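Local atomic coordinates of GH5 (Bacteroidetes bacterium AC2a, PDB entry 4YHG), a protein that cleaves beta-1,4-glucosidic links of cellulose as an endoglucanase of glycoside hydrolase family 5, binding glucose units in a cleft of its barrel. Residues 16-21 against 328-333; 239-244 against 293-298. The protein carries 1 engineered substitution. All blocks are in the same frame, centred on the assembly; numbering follows the deposited sequence.

Interaction 1. Residues 16-21 against 328-333; sequences IGWNLG and ALYWDN. With BGC (beta-D-glucopyranose), chain C; BGC (beta-D-glucopyranose), chain B.
Gly17 N lies 2.8 Å from Ala328 O on the parallel partner strand, and Gly17 O 2.9 Å from Tyr330 N. This is the tight half: a CB on Gly17 would collide with Leu329 CD2. Tyr330 O is gripped twice by Asn19, by N nearly end-on at 2.8 Å and by ND2 from above the carbonyl plane at 3.1 Å. Arg59 holds Asn19 OD1. On the other face Trp18 NE1 donates to Asp332 OD2 (2.8 Å) from above the carboxylate plane.

Past Asn19, on the sugar side, the regular pairing gives way at the inverse gamma turn centred on Leu20, and Gly21 N reaches Asp332 O only through a weak bond. The Trp331 side chain extends away from its backbone N (chi1 179°), its indole lying between Gly21 CA on one face and C3 of the chain C glucose on the other. NE1 donates to O2 of the chain B glucose at 2.9 Å, as does Asn333 ND2. A leucine here would probably leave that O2 to Asn333 ND2 alone among the two segments, and C3 without a flat surface to lie on.

Strands 57-60 and 291-296 flank the pair; helices 304-323 and 357-369 pack outside against Ile16 and Tyr330.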
loop_
_atom_site.group_PDB
_atom_site.type_symbol
_atom_site.label_atom_id
_atom_site.label_comp_id
_atom_site.label_asym_id
_atom_site.label_seq_id
_atom_site.Cartn_x
_atom_site.Cartn_y
_atom_site.Cartn_z
ATOM N N ILE A 16 6.687 -9.865 -3.436
ATOM C CA ILE A 16 6.841 -9.035 -2.255
ATOM C C ILE A 16 7.612 -7.816 -2.729
ATOM O O ILE A 16 8.634 -7.944 -3.408
ATOM C CB ILE A 16 7.591 -9.736 -1.110
ATOM C CG1 ILE A 16 6.761 -10.892 -0.542
ATOM C CG2 ILE A 16 7.948 -8.757 -0.007
ATOM C CD1 ILE A 16 5.534 -10.502 0.241
ATOM N N GLY A 17 7.085 -6.637 -2.389
ATOM C CA GLY A 17 7.619 -5.384 -2.851
ATOM C C GLY A 17 7.935 -4.538 -1.670
ATOM O O GLY A 17 7.940 -5.036 -0.546
ATOM N N TRP A 18 8.168 -3.258 -1.926
ATOM C CA TRP A 18 8.717 -2.352 -0.931
ATOM C C TRP A 18 8.231 -0.939 -1.224
ATOM O O TRP A 18 8.224 -0.536 -2.385
ATOM C CB TRP A 18 10.227 -2.417 -1.033
ATOM C CG TRP A 18 11.058 -1.580 -0.041
ATOM C CD1 TRP A 18 11.565 -2.002 1.151
ATOM C CD2 TRP A 18 11.574 -0.258 -0.240
ATOM N NE1 TRP A 18 12.324 -1.025 1.717
ATOM C CE2 TRP A 18 12.342 0.060 0.884
ATOM C CE3 TRP A 18 11.449 0.690 -1.258
ATOM C CZ2 TRP A 18 12.960 1.299 1.035
ATOM C CZ3 TRP A 18 12.085 1.926 -1.121
ATOM C CH2 TRP A 18 12.840 2.216 -0.005
ATOM N N ASN A 19 7.844 -0.208 -0.174
ATOM C CA ASN A 19 7.407 1.190 -0.283
ATOM C C ASN A 19 8.543 2.190 -0.031
ATOM O O ASN A 19 9.213 2.165 0.997
ATOM C CB ASN A 19 6.285 1.503 0.705
ATOM C CG ASN A 19 4.927 0.965 0.272
ATOM O OD1 ASN A 19 4.124 1.676 -0.337
ATOM N ND2 ASN A 19 4.650 -0.277 0.618
ATOM N N LEU A 20 8.745 3.088 -0.984
ATOM C CA LEU A 20 9.549 4.260 -0.765
ATOM C C LEU A 20 8.748 5.222 0.129
ATOM O O LEU A 20 8.302 6.281 -0.312
ATOM C CB LEU A 20 9.894 4.880 -2.122
ATOM C CG LEU A 20 10.883 6.048 -2.121
ATOM C CD1 LEU A 20 12.270 5.648 -1.647
ATOM C CD2 LEU A 20 10.968 6.623 -3.511
ATOM N N GLY A 21 8.548 4.841 1.390
ATOM C CA GLY A 21 7.673 5.599 2.289
ATOM C C GLY A 21 8.311 6.837 2.912
ATOM O O GLY A 21 9.532 6.946 3.006
ATOM N N ALA A 328 2.297 -8.364 -1.934
ATOM C CA ALA A 328 2.327 -7.455 -0.818
ATOM C C ALA A 328 3.588 -6.612 -0.774
ATOM O O ALA A 328 4.680 -7.134 -0.977
ATOM C CB ALA A 328 2.213 -8.242 0.482
ATOM N N LEU A 329 3.425 -5.336 -0.426
ATOM C CA LEU A 329 4.537 -4.410 -0.365
ATOM C C LEU A 329 4.821 -3.892 1.046
ATOM O O LEU A 329 3.958 -3.278 1.720
ATOM C CB LEU A 329 4.292 -3.263 -1.337
ATOM C CG LEU A 329 4.186 -3.761 -2.805
ATOM C CD1 LEU A 329 2.750 -4.087 -3.200
ATOM C CD2 LEU A 329 4.733 -2.745 -3.787
ATOM N N TYR A 330 6.038 -4.142 1.509
ATOM C CA TYR A 330 6.418 -3.753 2.883
ATOM C C TYR A 330 6.522 -2.237 3.027
ATOM O O TYR A 330 7.025 -1.572 2.123
ATOM C CB TYR A 330 7.728 -4.426 3.271
ATOM C CG TYR A 330 8.286 -3.954 4.582
ATOM C CD1 TYR A 330 7.804 -4.452 5.787
ATOM C CD2 TYR A 330 9.288 -3.017 4.621
ATOM C CE1 TYR A 330 8.318 -4.020 6.999
ATOM C CE2 TYR A 330 9.791 -2.554 5.827
ATOM C CZ TYR A 330 9.308 -3.068 7.011
ATOM O OH TYR A 330 9.786 -2.615 8.189
ATOM N N TRP A 331 6.039 -1.698 4.141
ATOM C CA TRP A 331 6.123 -0.288 4.401
ATOM C C TRP A 331 7.491 0.084 5.004
ATOM O O TRP A 331 7.823 -0.334 6.117
ATOM C CB TRP A 331 4.997 0.148 5.348
ATOM C CG TRP A 331 5.058 1.616 5.670
ATOM C CD1 TRP A 331 5.459 2.185 6.856
ATOM C CD2 TRP A 331 4.765 2.694 4.786
ATOM N NE1 TRP A 331 5.407 3.545 6.764
ATOM C CE2 TRP A 331 4.997 3.893 5.502
ATOM C CE3 TRP A 331 4.323 2.768 3.460
ATOM C CZ2 TRP A 331 4.818 5.134 4.942
ATOM C CZ3 TRP A 331 4.123 4.002 2.909
ATOM C CH2 TRP A 331 4.368 5.179 3.647
ATOM N N ASP A 332 8.284 0.854 4.256
ATOM C CA ASP A 332 9.587 1.311 4.740
ATOM C C ASP A 332 9.591 2.840 4.805
ATOM O O ASP A 332 9.545 3.517 3.794
ATOM C CB ASP A 332 10.674 0.787 3.819
ATOM C CG ASP A 332 12.055 1.033 4.349
ATOM O OD1 ASP A 332 12.336 2.175 4.820
ATOM O OD2 ASP A 332 12.875 0.091 4.273
ATOM N N ASN A 333 9.633 3.393 6.005
ATOM C CA ASN A 333 9.694 4.852 6.150
ATOM C C ASN A 333 11.092 5.393 6.402
ATOM O O ASN A 333 11.238 6.578 6.654
ATOM C CB ASN A 333 8.753 5.315 7.260
ATOM C CG ASN A 333 9.143 4.771 8.631
ATOM O OD1 ASN A 333 10.227 4.201 8.823
ATOM N ND2 ASN A 333 8.265 4.955 9.585
HETATM C C2 BGC C . -0.408 5.166 5.505
HETATM C C3 BGC C . 1.131 5.356 5.626
HETATM C C4 BGC C . 1.499 5.275 7.122
HETATM C C5 BGC C . 1.142 3.880 7.611
HETATM C C6 BGC C . 1.740 3.535 8.978
HETATM C C1 BGC C . -0.952 3.960 6.338
HETATM O O1 BGC C . -2.393 4.015 6.505
HETATM O O2 BGC C . -0.774 5.017 4.120
HETATM O O3 BGC C . 1.566 6.595 4.997
HETATM O O4 BGC C . 2.864 5.590 7.417
HETATM O O5 BGC C . -0.302 3.833 7.635
HETATM O O6 BGC C . 1.095 4.332 9.975
HETATM C C2 BGC B . 4.592 6.788 8.667
HETATM C C3 BGC B . 4.843 7.823 9.793
HETATM C C4 BGC B . 4.163 9.140 9.381
HETATM C C5 BGC B . 2.659 8.848 9.159
HETATM C C6 BGC B . 1.900 10.141 8.897
HETATM C C1 BGC B . 3.072 6.597 8.438
HETATM O O2 BGC B . 5.200 5.506 8.915
HETATM O O3 BGC B . 6.236 8.045 10.156
HETATM O O4 BGC B . 4.323 10.128 10.412
HETATM O O5 BGC B . 2.424 7.859 8.117
HETATM O O6 BGC B . 0.693 9.840 8.208
#

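Interaction 2. Residues 239-244 against 293-298; sequences AVHSYD and FGEFGA. With BGC (beta-D-glucopyranose), chain C.
Glu295 OE2 is gripped by two groups, accepting from O2 of the chain C glucose at 2.7 Å and forming a salt bridge with Arg59. The other oxygen, OE1, takes a very short bond from the phenol of Tyr243 (2.5 Å to OH). The phenol approaches with OE1 at the edge of its ring, in plane, while the carboxylate stands 73° from that plane. The imidazole of His241 lies face-on to the same side chain. Glu295 CB sits over the centre of the imidazole, 3.7 Å from the ring centroid, and because the glutamate runs extended beyond CG (chi2 179°), its carboxylate also stacks on the ring, the planes 19° apart.

Beside these side chains the backbones pair in parallel: Gly294 N to Val240 O at 2.8 Å, then Ser242 N to Glu295 O at 3.0 Å, with the chain turning a corner at 294-295 between them. Outside the barrel, Val240 CG2 rests on the face of Phe293, 3.6 Å from its centroid in a CH-pi contact, and Ser242 CB nears the same ring, which helix 270-285 covers.

Tyrosine, arginine, imidazole and sugar hydroxyl together would restrain the rotation of the carboxylate, whose OE1 lies 3.1 Å from the anomeric C1 of the glucose. A glutamate so placed at the end of the seventh barrel strand is consistent with the nucleophile of a retaining family 5 enzyme.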
loop_
_atom_site.group_PDB
_atom_site.type_symbol
_atom_site.label_atom_id
_atom_site.label_comp_id
_atom_site.label_asym_id
_atom_site.label_seq_id
_atom_site.Cartn_x
_atom_site.Cartn_y
_atom_site.Cartn_z
ATOM N N ALA A 239 -6.743 -3.062 -3.678
ATOM C CA ALA A 239 -5.651 -2.663 -2.811
ATOM C C ALA A 239 -6.124 -2.654 -1.379
ATOM O O ALA A 239 -7.178 -2.111 -1.097
ATOM C CB ALA A 239 -5.140 -1.295 -3.194
ATOM N N VAL A 240 -5.351 -3.278 -0.486
ATOM C CA VAL A 240 -5.651 -3.301 0.950
ATOM C C VAL A 240 -4.342 -3.048 1.700
ATOM O O VAL A 240 -3.289 -3.075 1.088
ATOM C CB VAL A 240 -6.249 -4.644 1.398
ATOM C CG1 VAL A 240 -7.687 -4.805 0.940
ATOM C CG2 VAL A 240 -5.415 -5.808 0.910
ATOM N N HIS A 241 -4.434 -2.752 2.993
ATOM C CA HIS A 241 -3.285 -2.621 3.885
ATOM C C HIS A 241 -3.520 -3.500 5.097
ATOM O O HIS A 241 -4.659 -3.712 5.473
ATOM C CB HIS A 241 -3.139 -1.210 4.466
ATOM C CG HIS A 241 -2.810 -0.156 3.471
ATOM N ND1 HIS A 241 -2.690 1.171 3.826
ATOM C CD2 HIS A 241 -2.562 -0.217 2.147
ATOM C CE1 HIS A 241 -2.407 1.886 2.754
ATOM N NE2 HIS A 241 -2.313 1.066 1.725
ATOM N N SER A 242 -2.448 -3.952 5.741
ATOM C CA SER A 242 -2.591 -4.592 7.038
ATOM C C SER A 242 -1.359 -4.465 7.863
ATOM O O SER A 242 -0.274 -4.889 7.435
ATOM C CB SER A 242 -2.908 -6.078 6.903
ATOM O OG SER A 242 -2.894 -6.706 8.185
ATOM N N TYR A 243 -1.542 -3.889 9.051
ATOM C CA TYR A 243 -0.523 -3.880 10.096
ATOM C C TYR A 243 -1.089 -4.635 11.315
ATOM O O TYR A 243 -0.922 -4.198 12.448
ATOM C CB TYR A 243 -0.187 -2.431 10.466
ATOM C CG TYR A 243 0.396 -1.605 9.339
ATOM C CD1 TYR A 243 1.773 -1.576 9.110
ATOM C CD2 TYR A 243 -0.414 -0.837 8.510
ATOM C CE1 TYR A 243 2.318 -0.809 8.086
ATOM C CE2 TYR A 243 0.123 -0.073 7.485
ATOM C CZ TYR A 243 1.497 -0.059 7.274
ATOM O OH TYR A 243 2.052 0.699 6.249
ATOM N N ASP A 244 -1.766 -5.762 11.074
ATOM C CA ASP A 244 -2.516 -6.441 12.128
ATOM C C ASP A 244 -1.659 -7.491 12.847
ATOM O O ASP A 244 -0.893 -8.209 12.188
ATOM C CB ASP A 244 -3.765 -7.135 11.565
ATOM C CG ASP A 244 -4.755 -6.149 10.957
ATOM O OD1 ASP A 244 -5.360 -5.328 11.688
ATOM O OD2 ASP A 244 -4.898 -6.185 9.729
ATOM N N PHE A 293 -1.435 -6.200 -1.115
ATOM C CA PHE A 293 -1.306 -5.351 0.066
ATOM C C PHE A 293 -0.393 -4.237 -0.377
ATOM O O PHE A 293 0.787 -4.471 -0.664
ATOM C CB PHE A 293 -0.773 -6.134 1.295
ATOM C CG PHE A 293 -1.852 -6.979 1.991
ATOM C CD1 PHE A 293 -2.149 -8.267 1.539
ATOM C CD2 PHE A 293 -2.619 -6.450 3.011
ATOM C CE1 PHE A 293 -3.156 -9.030 2.130
ATOM C CE2 PHE A 293 -3.616 -7.191 3.598
ATOM C CZ PHE A 293 -3.885 -8.489 3.157
ATOM N N GLY A 294 -0.962 -3.046 -0.524
ATOM C CA GLY A 294 -0.184 -1.850 -0.832
ATOM C C GLY A 294 0.783 -1.541 0.299
ATOM O O GLY A 294 1.871 -0.990 0.070
ATOM N N GLU A 295 0.363 -1.869 1.520
ATOM C CA GLU A 295 1.199 -1.714 2.698
ATOM C C GLU A 295 0.927 -2.849 3.686
ATOM O O GLU A 295 -0.230 -3.190 3.947
ATOM C CB GLU A 295 0.918 -0.398 3.407
ATOM C CG GLU A 295 1.175 0.865 2.599
ATOM C CD GLU A 295 0.840 2.121 3.384
ATOM O OE1 GLU A 295 0.733 2.036 4.638
ATOM O OE2 GLU A 295 0.704 3.199 2.769
ATOM N N PHE A 296 2.003 -3.447 4.191
ATOM C CA PHE A 296 1.973 -4.337 5.327
ATOM C C PHE A 296 3.317 -4.194 6.013
ATOM O O PHE A 296 4.251 -3.687 5.415
ATOM C CB PHE A 296 1.737 -5.782 4.911
ATOM C CG PHE A 296 2.971 -6.519 4.487
ATOM C CD1 PHE A 296 3.543 -6.295 3.246
ATOM C CD2 PHE A 296 3.546 -7.471 5.321
ATOM C CE1 PHE A 296 4.671 -7.004 2.837
ATOM C CE2 PHE A 296 4.690 -8.167 4.948
ATOM C CZ PHE A 296 5.257 -7.941 3.695
ATOM N N GLY A 297 3.389 -4.605 7.276
ATOM C CA GLY A 297 4.656 -4.602 8.018
ATOM C C GLY A 297 4.546 -4.774 9.530
ATOM O O GLY A 297 3.442 -4.778 10.102
ATOM N N ALA A 298 5.707 -4.938 10.161
ATOM C CA ALA A 298 5.821 -4.867 11.592
ATOM C C ALA A 298 7.141 -4.184 11.909
ATOM O O ALA A 298 8.135 -4.411 11.230
ATOM C CB ALA A 298 5.760 -6.250 12.197
HETATM C C2 BGC C . -0.408 5.166 5.505
HETATM C C3 BGC C . 1.131 5.356 5.626
HETATM C C4 BGC C . 1.499 5.275 7.122
HETATM C C5 BGC C . 1.142 3.880 7.611
HETATM C C6 BGC C . 1.740 3.535 8.978
HETATM C C1 BGC C . -0.952 3.960 6.338
HETATM O O1 BGC C . -2.393 4.015 6.505
HETATM O O2 BGC C . -0.774 5.017 4.120
HETATM O O3 BGC C . 1.566 6.595 4.997
HETATM O O4 BGC C . 2.864 5.590 7.417
HETATM O O5 BGC C . -0.302 3.833 7.635
HETATM O O6 BGC C . 1.095 4.332 9.975
#

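Overall arrangement
From the N terminus the chain enters the barrel through strand 16-20, the first of eight, and comes back beside that first strand some 300 residues later with strand 327-332, the last; interaction 1 is therefore the seam that closes the barrel. Interaction 2 is nested inside that long loop. It joins the sixth and seventh strands, 236-242 and 291-296, and closes a shorter loop that carries helices 246-249 and 270-285. The two lie side by side, their centres about 9 Å apart, because strand 291-296 also borders 327-332: Leu329 N probably bonds to Phe293 O, and Trp331 CB packs on Tyr243 OH. Both touch the chain C glucose, so seam and neighbouring strands line one sugar-binding cleft.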